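Local coordinates for glycosyl hydrolase family 62 protein (Coprinopsis cinerea, PDB 5B6T), which hydrolyses terminal alpha-L-arabinofuranosyl residues, probably removing arabinose side chains from arabinoxylan as a member of glycoside hydrolase family 62, at residues Phe5-Ser10 against Gly307-Thr312; Gly49-Tyr54 against Tyr70-Pro75; Gly79-Pro84 against Leu97-Gly102; Gly266-Ser271 against Cys282-Leu287. All coordinates share one frame; numbering follows the deposited sequence.

Interaction 1: residues Phe5-Ser10 against Gly307-Thr312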
loop_
_atom_site.group_PDB
_atom_site.type_symbol
_atom_site.label_atom_id
_atom_site.label_comp_id
_atom_site.label_asym_id
_atom_site.label_seq_id
_atom_site.Cartn_x
_atom_site.Cartn_y
_atom_site.Cartn_z
ATOM N N PHE A 5 -12.223 -13.936 6.516
ATOM C CA PHE A 5 -12.332 -12.595 7.072
ATOM C C PHE A 5 -13.705 -12.003 6.915
ATOM O O PHE A 5 -14.393 -12.238 5.946
ATOM C CB PHE A 5 -11.289 -11.676 6.409
ATOM C CG PHE A 5 -9.903 -12.128 6.659
ATOM C CD1 PHE A 5 -9.233 -11.718 7.801
ATOM C CD2 PHE A 5 -9.316 -13.098 5.850
ATOM C CE1 PHE A 5 -7.964 -12.214 8.073
ATOM C CE2 PHE A 5 -8.062 -13.585 6.135
ATOM C CZ PHE A 5 -7.391 -13.131 7.239
ATOM N N ARG A 6 -14.097 -11.218 7.913
ATOM C CA ARG A 6 -15.259 -10.359 7.831
ATOM C C ARG A 6 -14.906 -8.992 8.380
ATOM O O ARG A 6 -14.138 -8.866 9.339
ATOM C CB ARG A 6 -16.455 -10.957 8.580
ATOM C CG ARG A 6 -17.028 -12.104 7.750
ATOM C CD ARG A 6 -18.413 -12.524 8.179
ATOM N NE ARG A 6 -19.317 -11.383 8.268
ATOM C CZ ARG A 6 -19.926 -10.757 7.266
ATOM N NH1 ARG A 6 -19.791 -11.119 5.999
ATOM N NH2 ARG A 6 -20.723 -9.738 7.570
ATOM N N TRP A 7 -15.500 -7.967 7.783
ATOM C CA TRP A 7 -15.151 -6.573 8.102
ATOM C C TRP A 7 -16.392 -5.721 8.252
ATOM O O TRP A 7 -17.455 -5.996 7.658
ATOM C CB TRP A 7 -14.319 -5.919 6.983
ATOM C CG TRP A 7 -13.150 -6.701 6.518
ATOM C CD1 TRP A 7 -13.137 -7.598 5.495
ATOM C CD2 TRP A 7 -11.816 -6.657 7.046
ATOM N NE1 TRP A 7 -11.876 -8.110 5.357
ATOM C CE2 TRP A 7 -11.046 -7.554 6.293
ATOM C CE3 TRP A 7 -11.206 -5.959 8.093
ATOM C CZ2 TRP A 7 -9.681 -7.772 6.546
ATOM C CZ3 TRP A 7 -9.859 -6.145 8.336
ATOM C CH2 TRP A 7 -9.102 -7.056 7.558
ATOM N N SER A 8 -16.207 -4.617 8.977
ATOM C CA SER A 8 -17.143 -3.503 9.013
ATOM C C SER A 8 -16.413 -2.255 8.523
ATOM O O SER A 8 -15.343 -1.912 9.046
ATOM C CB SER A 8 -17.668 -3.263 10.435
ATOM O OG SER A 8 -18.506 -2.110 10.453
ATOM N N SER A 9 -16.986 -1.600 7.521
ATOM C CA SER A 9 -16.390 -0.420 6.928
ATOM C C SER A 9 -17.001 0.856 7.440
ATOM O O SER A 9 -18.230 0.977 7.576
ATOM C CB SER A 9 -16.530 -0.420 5.412
ATOM O OG SER A 9 -15.868 0.729 4.851
ATOM N N SER A 10 -16.133 1.822 7.693
ATOM C CA SER A 10 -16.537 3.217 7.838
ATOM C C SER A 10 -17.102 3.760 6.547
ATOM O O SER A 10 -17.006 3.127 5.498
ATOM C CB SER A 10 -15.326 4.066 8.208
ATOM O OG SER A 10 -14.449 4.221 7.092
ATOM N N GLY A 307 -11.321 4.912 3.264
ATOM C CA GLY A 307 -12.104 4.405 4.386
ATOM C C GLY A 307 -11.341 3.389 5.205
ATOM O O GLY A 307 -10.173 3.054 4.897
ATOM N N LEU A 308 -11.976 2.909 6.274
ATOM C CA LEU A 308 -11.304 2.021 7.206
ATOM C C LEU A 308 -12.173 0.809 7.483
ATOM O O LEU A 308 -13.321 0.979 7.903
ATOM C CB LEU A 308 -11.052 2.735 8.520
ATOM C CG LEU A 308 -10.194 1.998 9.549
ATOM C CD1 LEU A 308 -8.780 1.788 9.034
ATOM C CD2 LEU A 308 -10.150 2.750 10.872
ATOM N N LEU A 309 -11.619 -0.369 7.225
ATOM C CA LEU A 309 -12.261 -1.629 7.578
ATOM C C LEU A 309 -11.793 -2.040 8.964
ATOM O O LEU A 309 -10.622 -1.998 9.234
ATOM C CB LEU A 309 -11.848 -2.731 6.600
ATOM C CG LEU A 309 -12.075 -2.545 5.116
ATOM C CD1 LEU A 309 -11.691 -3.797 4.364
ATOM C CD2 LEU A 309 -13.518 -2.195 4.815
ATOM N N THR A 310 -12.733 -2.468 9.807
ATOM C CA THR A 310 -12.436 -3.045 11.106
ATOM C C THR A 310 -12.888 -4.506 11.113
ATOM O O THR A 310 -14.013 -4.807 10.757
ATOM C CB THR A 310 -13.161 -2.256 12.208
ATOM O OG1 THR A 310 -12.699 -0.897 12.217
ATOM C CG2 THR A 310 -12.906 -2.851 13.551
ATOM N N GLN A 311 -11.987 -5.410 11.456
ATOM C CA GLN A 311 -12.321 -6.828 11.402
ATOM C C GLN A 311 -13.400 -7.159 12.445
ATOM O O GLN A 311 -13.283 -6.737 13.605
ATOM C CB GLN A 311 -11.079 -7.666 11.671
ATOM C CG GLN A 311 -11.301 -9.164 11.636
ATOM C CD GLN A 311 -10.050 -9.932 11.975
ATOM O OE1 GLN A 311 -9.162 -9.433 12.647
ATOM N NE2 GLN A 311 -10.000 -11.195 11.549
ATOM N N THR A 312 -14.416 -7.912 12.009
ATOM C CA THR A 312 -15.495 -8.355 12.890
ATOM C C THR A 312 -15.414 -9.826 13.274
ATOM O O THR A 312 -16.211 -10.263 14.120
ATOM C CB THR A 312 -16.876 -8.056 12.274
ATOM O OG1 THR A 312 -17.000 -8.764 11.043
ATOM C CG2 THR A 312 -17.028 -6.579 12.037
HETATM O O HOH W 1 -18.882 -7.908 9.318
#

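Interaction 2: residues Gly49-Tyr54 against Tyr70-Pro75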
loop_
_atom_site.group_PDB
_atom_site.type_symbol
_atom_site.label_atom_id
_atom_site.label_comp_id
_atom_site.label_asym_id
_atom_site.label_seq_id
_atom_site.Cartn_x
_atom_site.Cartn_y
_atom_site.Cartn_z
ATOM N N GLY A 49 -2.044 14.306 -13.412
ATOM C CA GLY A 49 -0.891 13.639 -12.822
ATOM C C GLY A 49 -1.084 13.204 -11.383
ATOM O O GLY A 49 -2.177 13.304 -10.821
ATOM N N TYR A 50 0.025 12.702 -10.852
ATOM C CA TYR A 50 0.112 12.152 -9.512
ATOM C C TYR A 50 1.221 12.802 -8.744
ATOM O O TYR A 50 2.306 13.029 -9.270
ATOM C CB TYR A 50 0.423 10.668 -9.577
ATOM C CG TYR A 50 -0.758 9.818 -9.967
ATOM C CD1 TYR A 50 -1.199 9.749 -11.275
ATOM C CD2 TYR A 50 -1.408 9.058 -9.017
ATOM C CE1 TYR A 50 -2.301 8.978 -11.622
ATOM C CE2 TYR A 50 -2.480 8.277 -9.338
ATOM C CZ TYR A 50 -2.943 8.231 -10.640
ATOM O OH TYR A 50 -4.036 7.420 -10.918
ATOM N N ASN A 51 0.970 13.051 -7.459
ATOM C CA ASN A 51 2.040 13.406 -6.515
ATOM C C ASN A 51 1.604 12.824 -5.142
ATOM O O ASN A 51 0.761 11.934 -5.085
ATOM C CB ASN A 51 2.336 14.929 -6.556
ATOM C CG ASN A 51 3.768 15.299 -6.112
ATOM O OD1 ASN A 51 4.669 15.563 -6.935
ATOM N ND2 ASN A 51 3.958 15.436 -4.832
ATOM N N LEU A 52 2.185 13.304 -4.065
ATOM C CA LEU A 52 2.004 12.701 -2.751
ATOM C C LEU A 52 1.612 13.760 -1.740
ATOM O O LEU A 52 2.058 14.902 -1.805
ATOM C CB LEU A 52 3.310 12.037 -2.285
ATOM C CG LEU A 52 3.845 10.872 -3.132
ATOM C CD1 LEU A 52 5.219 10.399 -2.654
ATOM C CD2 LEU A 52 2.896 9.683 -3.130
ATOM N N VAL A 53 0.806 13.324 -0.780
ATOM C CA VAL A 53 0.358 14.193 0.308
ATOM C C VAL A 53 0.538 13.481 1.664
ATOM O O VAL A 53 0.409 12.247 1.760
ATOM C CB VAL A 53 -1.093 14.637 0.054
ATOM C CG1 VAL A 53 -2.053 13.472 0.100
ATOM C CG2 VAL A 53 -1.494 15.766 1.001
ATOM N N TYR A 54 0.837 14.287 2.691
ATOM C CA TYR A 54 0.971 13.864 4.063
ATOM C C TYR A 54 -0.198 14.452 4.852
ATOM O O TYR A 54 -0.547 15.645 4.692
ATOM C CB TYR A 54 2.293 14.352 4.646
ATOM C CG TYR A 54 2.426 14.227 6.137
ATOM C CD1 TYR A 54 2.605 12.979 6.732
ATOM C CD2 TYR A 54 2.436 15.350 6.976
ATOM C CE1 TYR A 54 2.736 12.846 8.102
ATOM C CE2 TYR A 54 2.556 15.212 8.349
ATOM C CZ TYR A 54 2.730 13.963 8.915
ATOM O OH TYR A 54 2.868 13.834 10.286
ATOM N N TYR A 70 1.130 19.077 1.020
ATOM C CA TYR A 70 1.504 18.611 -0.304
ATOM C C TYR A 70 3.030 18.461 -0.399
ATOM O O TYR A 70 3.775 19.424 -0.252
ATOM C CB TYR A 70 0.981 19.580 -1.345
ATOM C CG TYR A 70 -0.533 19.592 -1.461
ATOM C CD1 TYR A 70 -1.217 18.501 -1.979
ATOM C CD2 TYR A 70 -1.280 20.707 -1.071
ATOM C CE1 TYR A 70 -2.612 18.491 -2.077
ATOM C CE2 TYR A 70 -2.657 20.712 -1.172
ATOM C CZ TYR A 70 -3.323 19.607 -1.692
ATOM O OH TYR A 70 -4.706 19.596 -1.852
ATOM N N LEU A 71 3.492 17.228 -0.624
ATOM C CA LEU A 71 4.914 16.940 -0.479
ATOM C C LEU A 71 5.760 17.484 -1.617
ATOM O O LEU A 71 6.992 17.477 -1.517
ATOM C CB LEU A 71 5.162 15.446 -0.253
ATOM C CG LEU A 71 4.615 14.926 1.070
ATOM C CD1 LEU A 71 4.742 13.408 1.097
ATOM C CD2 LEU A 71 5.340 15.552 2.264
ATOM N N ASP A 72 5.121 18.001 -2.664
ATOM C CA ASP A 72 5.883 18.716 -3.694
ATOM C C ASP A 72 6.507 20.021 -3.186
ATOM O O ASP A 72 7.387 20.578 -3.844
ATOM C CB ASP A 72 5.051 18.917 -4.981
ATOM C CG ASP A 72 3.823 19.836 -4.803
ATOM O OD1 ASP A 72 3.765 20.643 -3.896
ATOM O OD2 ASP A 72 2.955 19.822 -5.714
ATOM N N GLN A 73 6.100 20.478 -2.007
ATOM C CA GLN A 73 6.728 21.612 -1.334
ATOM C C GLN A 73 8.035 21.262 -0.590
ATOM O O GLN A 73 8.791 22.162 -0.178
ATOM C CB GLN A 73 5.730 22.307 -0.384
ATOM C CG GLN A 73 4.504 22.837 -1.090
ATOM C CD GLN A 73 4.829 23.777 -2.219
ATOM O OE1 GLN A 73 4.636 23.450 -3.411
ATOM N NE2 GLN A 73 5.337 24.928 -1.876
ATOM N N ALA A 74 8.231 19.965 -0.346
ATOM C CA ALA A 74 9.465 19.436 0.224
ATOM C C ALA A 74 10.448 19.208 -0.920
ATOM O O ALA A 74 10.079 19.258 -2.113
ATOM C CB ALA A 74 9.188 18.105 0.957
ATOM N N PRO A 75 11.703 18.887 -0.569
ATOM C CA PRO A 75 12.646 18.517 -1.631
ATOM C C PRO A 75 12.162 17.341 -2.500
ATOM O O PRO A 75 12.520 17.236 -3.663
ATOM C CB PRO A 75 13.905 18.194 -0.853
ATOM C CG PRO A 75 13.845 19.148 0.326
ATOM C CD PRO A 75 12.385 19.144 0.711
#

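Interaction 3: residues Gly79-Pro84 against Leu97-Gly102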
loop_
_atom_site.group_PDB
_atom_site.type_symbol
_atom_site.label_atom_id
_atom_site.label_comp_id
_atom_site.label_asym_id
_atom_site.label_seq_id
_atom_site.Cartn_x
_atom_site.Cartn_y
_atom_site.Cartn_z
ATOM N N GLY A 79 6.538 16.762 -10.046
ATOM C CA GLY A 79 6.724 15.684 -10.970
ATOM C C GLY A 79 5.886 14.527 -10.520
ATOM O O GLY A 79 5.162 14.630 -9.545
ATOM N N TYR A 80 5.975 13.429 -11.253
ATOM C CA TYR A 80 5.200 12.246 -10.946
ATOM C C TYR A 80 5.803 11.495 -9.754
ATOM O O TYR A 80 6.988 11.123 -9.777
ATOM C CB TYR A 80 5.180 11.328 -12.169
ATOM C CG TYR A 80 4.515 9.998 -11.943
ATOM C CD1 TYR A 80 3.149 9.851 -12.085
ATOM C CD2 TYR A 80 5.260 8.903 -11.560
ATOM C CE1 TYR A 80 2.531 8.629 -11.856
ATOM C CE2 TYR A 80 4.654 7.677 -11.336
ATOM C CZ TYR A 80 3.303 7.562 -11.501
ATOM O OH TYR A 80 2.697 6.348 -11.284
ATOM N N ARG A 81 4.975 11.278 -8.727
ATOM C CA ARG A 81 5.289 10.351 -7.628
ATOM C C ARG A 81 3.955 9.733 -7.231
ATOM O O ARG A 81 2.940 10.424 -7.186
ATOM C CB ARG A 81 5.916 11.042 -6.400
ATOM C CG ARG A 81 7.291 11.657 -6.614
ATOM C CD ARG A 81 7.167 13.127 -6.976
ATOM N NE ARG A 81 8.453 13.821 -6.988
ATOM C CZ ARG A 81 9.350 13.736 -7.957
ATOM N NH1 ARG A 81 9.132 12.988 -9.040
ATOM N NH2 ARG A 81 10.451 14.457 -7.880
ATOM N N ALA A 82 3.961 8.441 -6.916
ATOM C CA ALA A 82 2.713 7.763 -6.533
ATOM C C ALA A 82 2.954 6.531 -5.677
ATOM O O ALA A 82 4.012 5.898 -5.770
ATOM C CB ALA A 82 1.891 7.386 -7.746
ATOM N N ALA A 83 1.941 6.222 -4.877
ATOM C CA ALA A 83 1.824 4.969 -4.109
ATOM C C ALA A 83 2.920 4.805 -3.057
ATOM O O ALA A 83 3.866 4.018 -3.206
ATOM C CB ALA A 83 1.704 3.748 -5.035
ATOM N N PRO A 84 2.782 5.546 -1.965
ATOM C CA PRO A 84 3.831 5.598 -0.975
ATOM C C PRO A 84 3.790 4.442 0.047
ATOM O O PRO A 84 2.734 3.836 0.295
ATOM C CB PRO A 84 3.554 6.924 -0.276
ATOM C CG PRO A 84 2.065 7.059 -0.322
ATOM C CD PRO A 84 1.662 6.456 -1.631
ATOM N N LEU A 97 10.397 6.788 2.861
ATOM C CA LEU A 97 9.146 6.870 2.102
ATOM C C LEU A 97 9.479 6.314 0.708
ATOM O O LEU A 97 10.278 6.918 -0.026
ATOM C CB LEU A 97 8.666 8.321 1.993
ATOM C CG LEU A 97 7.244 8.501 1.473
ATOM C CD1 LEU A 97 6.196 7.938 2.449
ATOM C CD2 LEU A 97 6.943 9.970 1.158
ATOM N N VAL A 98 8.934 5.135 0.437
ATOM C CA VAL A 98 9.129 4.390 -0.781
ATOM C C VAL A 98 7.938 4.664 -1.689
ATOM O O VAL A 98 6.800 4.767 -1.216
ATOM C CB VAL A 98 9.284 2.889 -0.460
ATOM C CG1 VAL A 98 9.203 2.026 -1.715
ATOM C CG2 VAL A 98 10.584 2.666 0.258
ATOM N N TYR A 99 8.195 4.839 -2.975
ATOM C CA TYR A 99 7.145 5.172 -3.957
ATOM C C TYR A 99 7.701 4.948 -5.368
ATOM O O TYR A 99 8.878 4.551 -5.527
ATOM C CB TYR A 99 6.662 6.632 -3.782
ATOM C CG TYR A 99 7.811 7.631 -3.754
ATOM C CD1 TYR A 99 8.408 7.982 -2.560
ATOM C CD2 TYR A 99 8.256 8.265 -4.913
ATOM C CE1 TYR A 99 9.457 8.866 -2.512
ATOM C CE2 TYR A 99 9.299 9.175 -4.872
ATOM C CZ TYR A 99 9.891 9.490 -3.659
ATOM O OH TYR A 99 10.959 10.371 -3.589
ATOM N N GLN A 100 6.866 5.209 -6.369
ATOM C CA GLN A 100 7.309 5.073 -7.765
ATOM C C GLN A 100 7.366 6.444 -8.421
ATOM O O GLN A 100 6.573 7.345 -8.123
ATOM C CB GLN A 100 6.347 4.164 -8.535
ATOM C CG GLN A 100 4.971 4.777 -8.768
ATOM C CD GLN A 100 3.807 3.825 -8.592
ATOM O OE1 GLN A 100 3.841 2.903 -7.795
ATOM N NE2 GLN A 100 2.766 4.055 -9.338
ATOM N N ASN A 101 8.326 6.603 -9.316
ATOM C CA ASN A 101 8.489 7.814 -10.090
ATOM C C ASN A 101 8.802 7.487 -11.551
ATOM O O ASN A 101 9.339 8.347 -12.266
ATOM C CB ASN A 101 9.603 8.691 -9.503
ATOM C CG ASN A 101 10.981 8.096 -9.687
ATOM O OD1 ASN A 101 11.137 6.894 -9.941
ATOM N ND2 ASN A 101 11.994 8.944 -9.529
ATOM N N GLY A 102 8.461 6.285 -11.985
ATOM C CA GLY A 102 8.968 5.703 -13.243
ATOM C C GLY A 102 10.028 4.624 -12.981
ATOM O O GLY A 102 10.209 3.668 -13.778
HETATM O O HOH W 2 5.068 2.609 -5.259
#

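Interaction 4: residues Gly266-Ser271 against Cys282-Leu287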
loop_
_atom_site.group_PDB
_atom_site.type_symbol
_atom_site.label_atom_id
_atom_site.label_comp_id
_atom_site.label_asym_id
_atom_site.label_seq_id
_atom_site.Cartn_x
_atom_site.Cartn_y
_atom_site.Cartn_z
ATOM N N GLY A 266 -4.698 -0.532 -0.340
ATOM C CA GLY A 266 -4.710 -0.142 1.051
ATOM C C GLY A 266 -3.504 -0.602 1.855
ATOM O O GLY A 266 -2.461 -1.009 1.311
ATOM N N GLU A 267 -3.647 -0.525 3.187
ATOM C CA GLU A 267 -2.613 -0.959 4.140
ATOM C C GLU A 267 -3.271 -1.334 5.441
ATOM O O GLU A 267 -4.253 -0.673 5.863
ATOM C CB GLU A 267 -1.564 0.133 4.420
ATOM C CG GLU A 267 -0.229 -0.078 3.680
ATOM C CD GLU A 267 0.867 0.867 4.089
ATOM O OE1 GLU A 267 0.926 1.222 5.283
ATOM O OE2 GLU A 267 1.668 1.281 3.206
ATOM N N LEU A 268 -2.703 -2.353 6.097
ATOM C CA LEU A 268 -3.147 -2.738 7.428
ATOM C C LEU A 268 -2.529 -1.819 8.482
ATOM O O LEU A 268 -1.391 -1.337 8.349
ATOM C CB LEU A 268 -2.764 -4.188 7.781
ATOM C CG LEU A 268 -3.587 -5.333 7.158
ATOM C CD1 LEU A 268 -2.904 -6.676 7.440
ATOM C CD2 LEU A 268 -5.011 -5.364 7.713
ATOM N N ILE A 269 -3.272 -1.583 9.543
ATOM C CA ILE A 269 -2.686 -0.921 10.707
ATOM C C ILE A 269 -1.659 -1.873 11.333
ATOM O O ILE A 269 -1.957 -3.062 11.590
ATOM C CB ILE A 269 -3.761 -0.510 11.731
ATOM C CG1 ILE A 269 -4.772 0.518 11.179
ATOM C CG2 ILE A 269 -3.123 0.017 12.992
ATOM C CD1 ILE A 269 -4.258 1.588 10.271
ATOM N N ARG A 270 -0.441 -1.379 11.548
ATOM C CA ARG A 270 0.674 -2.209 11.987
ATOM C C ARG A 270 0.798 -2.274 13.504
ATOM O O ARG A 270 0.213 -1.477 14.199
ATOM C CB ARG A 270 1.976 -1.651 11.399
ATOM C CG ARG A 270 1.931 -1.377 9.903
ATOM C CD ARG A 270 3.259 -0.832 9.424
ATOM N NE ARG A 270 3.074 -0.176 8.148
ATOM C CZ ARG A 270 3.910 0.715 7.648
ATOM N NH1 ARG A 270 5.054 0.972 8.248
ATOM N NH2 ARG A 270 3.588 1.333 6.528
ATOM N N SER A 271 1.567 -3.237 13.997
ATOM C CA SER A 271 1.856 -3.315 15.420
ATOM C C SER A 271 3.135 -2.580 15.770
ATOM O O SER A 271 3.455 -2.422 16.965
ATOM C CB SER A 271 1.990 -4.774 15.837
ATOM O OG SER A 271 2.958 -5.413 15.049
ATOM N N CYS A 282 -4.519 -9.825 15.580
ATOM C CA CYS A 282 -5.747 -9.490 16.297
ATOM C C CYS A 282 -6.295 -8.150 15.834
ATOM O O CYS A 282 -5.525 -7.221 15.539
ATOM C CB CYS A 282 -5.434 -9.343 17.790
ATOM S SG CYS A 282 -4.510 -10.709 18.564
ATOM N N ASN A 283 -7.617 -8.043 15.778
ATOM C CA ASN A 283 -8.274 -6.771 15.492
ATOM C C ASN A 283 -7.675 -6.118 14.259
ATOM O O ASN A 283 -7.221 -4.985 14.298
ATOM C CB ASN A 283 -8.202 -5.803 16.694
ATOM C CG ASN A 283 -8.854 -4.443 16.402
ATOM O OD1 ASN A 283 -9.894 -4.378 15.742
ATOM N ND2 ASN A 283 -8.242 -3.346 16.888
ATOM N N LEU A 284 -7.686 -6.818 13.136
ATOM C CA LEU A 284 -7.123 -6.223 11.913
ATOM C C LEU A 284 -7.958 -5.000 11.504
ATOM O O LEU A 284 -9.162 -4.983 11.660
ATOM C CB LEU A 284 -7.064 -7.233 10.751
ATOM C CG LEU A 284 -5.832 -8.152 10.719
ATOM C CD1 LEU A 284 -5.763 -9.097 11.899
ATOM C CD2 LEU A 284 -5.794 -8.942 9.406
ATOM N N ARG A 285 -7.265 -3.990 10.980
ATOM C CA ARG A 285 -7.886 -2.790 10.442
ATOM C C ARG A 285 -7.183 -2.473 9.132
ATOM O O ARG A 285 -5.950 -2.471 9.088
ATOM C CB ARG A 285 -7.739 -1.613 11.411
ATOM C CG ARG A 285 -8.484 -1.768 12.735
ATOM C CD ARG A 285 -8.190 -0.583 13.649
ATOM N NE ARG A 285 -6.974 -0.767 14.417
ATOM C CZ ARG A 285 -6.353 0.186 15.130
ATOM N NH1 ARG A 285 -6.796 1.457 15.146
ATOM N NH2 ARG A 285 -5.256 -0.142 15.807
ATOM N N TYR A 286 -7.961 -2.220 8.088
ATOM C CA TYR A 286 -7.411 -1.995 6.755
ATOM C C TYR A 286 -7.857 -0.645 6.273
ATOM O O TYR A 286 -9.041 -0.394 6.063
ATOM C CB TYR A 286 -7.825 -3.098 5.742
ATOM C CG TYR A 286 -6.956 -3.197 4.506
ATOM C CD1 TYR A 286 -5.629 -3.564 4.603
ATOM C CD2 TYR A 286 -7.468 -2.937 3.235
ATOM C CE1 TYR A 286 -4.837 -3.653 3.469
ATOM C CE2 TYR A 286 -6.695 -3.073 2.091
ATOM C CZ TYR A 286 -5.364 -3.387 2.228
ATOM O OH TYR A 286 -4.569 -3.471 1.112
ATOM N N LEU A 287 -6.881 0.241 6.055
ATOM C CA LEU A 287 -7.135 1.567 5.490
ATOM C C LEU A 287 -7.052 1.397 3.976
ATOM O O LEU A 287 -6.038 0.927 3.474
ATOM C CB LEU A 287 -6.068 2.547 6.000
ATOM C CG LEU A 287 -6.230 4.004 5.530
ATOM C CD1 LEU A 287 -7.481 4.704 6.009
ATOM C CD2 LEU A 287 -4.993 4.773 5.978
HETATM O O HOH W 3 -4.330 -4.321 11.521
#

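Interaction 1: residues Phe5-Ser10 against Gly307-Thr312
Gly307 CA lies 3.6 Å from Ser10 OG, and the next residue takes hold of that hydroxyl: Leu308 N donates to Ser10 OG at 2.9 Å. Leu308 O in turn accepts Ser10 N, almost straight at 175°. The torsion that sets Ser10 OG between its own backbone N and carbonyl carbon (chi1 72°) turns it back to meet Leu308. Leu309 then splits its branches. CD2 touches Ser9 CB at 3.5 Å, while CD1 sits over a face of the indole, 4.0 Å from the centroid of the five-membered ring of Trp7, a CH-pi contact. Thr310 exchanges two backbone bonds with Ser8. Gln311 passes CB by the rim of the indole and, fully extended, brings NE2 to 3.9 Å from Phe5 CD1; NE2 bonds to Asn313 OD1, and OE1 accepts from Leu284 N. With an alanine at Trp7, Leu309 CD1 would probably face a gap, and Phe246 O would lose the indole N-H that now reaches it. At the end Thr312 N meets Arg6 O at 2.8 Å, and a water joins Thr312 OG1 to Trp7 O. N-terminal strand 7-9 paired antiparallel with C-terminal strand 305-311 is the "Velcro" closure of a beta-propeller.

Interaction 2: residues Gly49-Tyr54 against Tyr70-Pro75
Leu71 fits its two methyls against one face of strand 49-54: CD1 lies 3.9 Å from Leu52 CB and CD2 lies 4.0 Å from Tyr54 CB, so the side chain straddles two alternate residues of the strand. This is the edge of a four-stranded antiparallel blade of the five-bladed beta-propeller, where the outermost strand, 68-70, runs straight into a short 3-10 turn at 71-73. Phe41 of the same blade packs on this leucine too, and Leu97 of strand 94-100 and Trp118 in a loop carry the apolar layer beyond it.

On the other face of the strand, Val53 and Tyr70 form a non-hydrogen-bonded antiparallel pair and lie side by side, pointing the same way. The branch of Val53 that does the touching is CG2, placed anti to the backbone N, and it approaches the Tyr70 ring at CD1, 4.1 Å away.

Between these two apolar patches runs the backbone bond from Leu71 N to Leu52 O, 3.0 Å long with an N-H...O angle of 162°. It is the last rung before the chain curls away, and the turn is then held by its own bonds, Gln73 N to Tyr70 O and Ala74 N to Leu71 O.

Farther out the contact becomes polar. Arg21 serves two residues at once, making a cation-pi contact with the Tyr70 ring and a salt bridge to Asp72 OD2; Asp19 takes the Tyr70 hydroxyl. Asn51 meets Asp72 at about a right angle, its CG 4.0 Å from Asp72 CB.

Interaction 3: residues Gly79-Pro84 against Leu97-Gly102
Gln100 grips the segment Gly79-Pro84 with both its backbone and its amide. Its N and O pair with Ala82 O and Ala82 N at 3.0 and 3.1 Å, a hydrogen-bonded antiparallel pair. The side chain, bent at chi2, folds back over Ala82 and sends NE2 to Tyr80 OH at 3.0 Å, a bond that is nearly straight (177°) and lies in the amide plane. OE1 comes to 3.6 Å from Ala83 CB.

Next to this pair, Ala83 and Pro84 together stand opposite Tyr99, a beta bulge in the first strand of the hairpin. Ala83 has left-handed backbone angles here, and Pro84 CA comes to 3.1 Å from Val98 O.

On the other face Arg81 and Tyr99 run side by side, with Arg81 CG 3.6 Å from Tyr99 CE2. Arg81 is anchored farther out: NH1 donates to Tyr80 O at 2.9 Å from well above the carbonyl plane, and NH2 to Leu76 O. Ser107 holds the Tyr99 hydroxyl.

Asp143 N donates to Gln100 OE1, and a glycerol, probably from the crystallisation liquor, also meets NE2. With partners at both ends, the buried amide is fixed in its rotation, and turning it over would set N-H against N-H at Asp143.

Interaction 4: residues Gly266-Ser271 against Cys282-Leu287
Ile269 and Arg285 meet where strand 266-268 gives way to loop. Ile269 N donates to Arg285 O at 2.9 Å, and Ile269 CG1 lies 3.7 Å from Arg285 CB. In one of the two modelled conformers of Arg285, Ile269 CG2 also sits over a face of the guanidinium group, so that part of the contact is less certain. A water joins Ile269 O to Arg285 N.

Leu268 shares a face of the sheet with Tyr286 and wedges CD2 between two residues: Tyr286 CD1 at 3.6 Å, crossing at about a right angle, and Leu284 CD2 at 4.0 Å.

The Tyr286 ring, with CG anti to the backbone N (chi1 -161°), lies across the backbone of Gly266 and Glu267, with Glu267 N 3.3 Å above the ring plane, near the rim. Gly266, with no side chain, lets the ring come this close. The hydroxyl bonds to Asn198 OD1 and takes a weak bond from Gly266 N. A leucine in place of Tyr286 would probably leave Asn198 OD1 without its hydroxyl partner and uncover the Gly266-Glu267 peptide.

Glu267 and Leu287 close the pairing with two backbone bonds of 2.8 Å. Glu267 OE1 forms a salt bridge with Arg270 NH2 at 2.9 Å, and OE2 bonds to Ser30 OG; the side chain of Glu267 lies about 4 Å from the bound calcium ion. With its backbone clamped by Leu287 and its carboxylate shared out, Glu267 is probably held in a fixed pose beside the metal.

In the fold
Interactions 1 and 4 belong to one sheet, their centres about 10 Å apart: strands 285-290 and 305-311 are neighbours in it, tied by backbone bonds such as Leu309 N to Tyr286 O. Strand 266-268 ends this sheet near the calcium ion. Interactions 2 and 3 lie in two other sheets, with centres about 9 Å apart, and touch where Tyr50 O meets Arg81 N. Interactions 1 and 3 are about 28 Å apart, on opposite sides of the chain's centre. Along the chain, interactions 2, 3 and 4 follow in series inside the loop that interaction 1 closes, so pairing the two chain ends completes the ring of propeller blades round the metal.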